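Local coordinates for transmembrane oligosaccharyl transferase (Archaeoglobus fulgidus, PDB 3WAJ), which belongs to the STT3/AglB family of membrane-embedded transferases, joining a helical transmembrane region of the GT-C clan to a mixed alpha/beta part, with a bound zinc ion, at residues I206-G209 with L210-S214. Numbering follows the deposited sequence.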
# COMPACT_ATOMS: atom_id res chain seq x y z
N ILE A 206 8.60 -7.73 -26.95
CA ILE A 206 7.31 -7.16 -26.57
C ILE A 206 7.01 -7.45 -25.11
O ILE A 206 6.53 -6.58 -24.38
CB ILE A 206 6.16 -7.66 -27.49
CG1 ILE A 206 6.18 -6.91 -28.83
CG2 ILE A 206 4.81 -7.44 -26.85
CD1 ILE A 206 5.25 -7.48 -29.86
N THR A 207 7.29 -8.68 -24.69
CA THR A 207 7.06 -9.08 -23.30
C THR A 207 7.96 -8.28 -22.35
O THR A 207 7.53 -7.89 -21.27
CB THR A 207 7.27 -10.58 -23.10
OG1 THR A 207 8.63 -10.91 -23.43
CG2 THR A 207 6.32 -11.38 -23.97
N ILE A 208 9.20 -8.02 -22.75
CA ILE A 208 10.04 -7.14 -21.93
C ILE A 208 9.44 -5.74 -21.87
O ILE A 208 9.19 -5.21 -20.78
CB ILE A 208 11.49 -7.08 -22.43
CG1 ILE A 208 12.18 -8.42 -22.15
CG2 ILE A 208 12.24 -5.93 -21.73
CD1 ILE A 208 13.58 -8.50 -22.69
N GLY A 209 9.20 -5.16 -23.04
CA GLY A 209 8.51 -3.88 -23.15
C GLY A 209 7.30 -3.80 -22.23
O GLY A 209 7.15 -2.82 -21.49
N LEU A 210 6.46 -4.84 -22.26
CA LEU A 210 5.23 -4.82 -21.46
C LEU A 210 5.56 -4.89 -19.97
O LEU A 210 4.90 -4.26 -19.15
CB LEU A 210 4.28 -5.94 -21.88
CG LEU A 210 3.69 -5.71 -23.27
CD1 LEU A 210 2.70 -6.80 -23.65
CD2 LEU A 210 3.03 -4.35 -23.35
N TYR A 211 6.62 -5.64 -19.65
CA TYR A 211 7.11 -5.70 -18.27
C TYR A 211 7.47 -4.31 -17.72
O TYR A 211 6.95 -3.88 -16.69
CB TYR A 211 8.30 -6.68 -18.18
CG TYR A 211 8.85 -6.87 -16.79
CD1 TYR A 211 8.01 -6.95 -15.69
CD2 TYR A 211 10.21 -6.98 -16.57
CE1 TYR A 211 8.51 -7.11 -14.41
CE2 TYR A 211 10.73 -7.15 -15.29
CZ TYR A 211 9.87 -7.21 -14.22
OH TYR A 211 10.37 -7.38 -12.95
N VAL A 212 8.33 -3.58 -18.42
CA VAL A 212 8.69 -2.21 -18.00
C VAL A 212 7.47 -1.30 -18.02
O VAL A 212 7.36 -0.38 -17.22
CB VAL A 212 9.82 -1.61 -18.88
CG1 VAL A 212 10.33 -0.29 -18.29
CG2 VAL A 212 10.98 -2.59 -19.04
N LEU A 213 6.54 -1.55 -18.93
CA LEU A 213 5.34 -0.69 -19.02
C LEU A 213 4.35 -1.01 -17.89
O LEU A 213 3.43 -0.23 -17.62
CB LEU A 213 4.69 -0.76 -20.41
CG LEU A 213 5.49 -0.18 -21.58
CD1 LEU A 213 4.66 -0.09 -22.87
CD2 LEU A 213 6.06 1.18 -21.21
N SER A 214 4.53 -2.16 -17.23
CA SER A 214 3.71 -2.50 -16.06
C SER A 214 4.34 -1.96 -14.80
O SER A 214 3.65 -1.64 -13.83
CB SER A 214 3.56 -4.02 -15.92
OG SER A 214 2.93 -4.58 -17.04
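Ile206 and Leu210 meet one turn apart, flank against flank, near the C-terminal end of helix 199-214, an alpha-helix of the transmembrane GT-C region. Four successive i to i+4 backbone hydrogen bonds hold these turns together. Leu210 N donates to Ile206 O at 2.7 Å, Tyr211 N pairs with Thr207 O and Leu213 N with Gly209 O. The bond from Val212 N to Ile208 O is the straightest, with an angle of 162° at the hydrogen.

The apolar contacts follow the same spacing. The side chains of Ile206 and Leu210 run alongside each other with the same heading, and CG2 of Ile206 touches CD1 of Leu210 at 3.9 Å. CG2 of Ile206 is anti to the backbone N, which sends this methyl toward the next turn and Leu210. On another side of the helix, CG2 of Ile208 and CG2 of Val212 approach more loosely, at 4.5 Å. Apolar Ile208 and Val212 suit this buried side, where Ile208 also meets helices 221-234 and 243-261 and Val212 touches Tyr261. Gly209, buried and without a side chain, adds no bulk of its own; CG of Leu213 comes to 3.1 Å from Gly209 O, the same oxygen that accepts the bond from Leu213 N.

Tyr211 swings its ring away from the preceding turn, CG anti to the backbone N (chi1 -178°), and carries its hydroxyl to a hydrogen bond with Tyr430 OH, while its side chain also packs against Trp169 of helix 163-181. Thr207 suits a buried helix face because OG1 bonds back to Ala204 O and across to Thr176. At the C-terminal end, Ser214 folds its short side chain back along the helix, and its OG donates to Leu210 O at 2.9 Å from above the carbonyl plane.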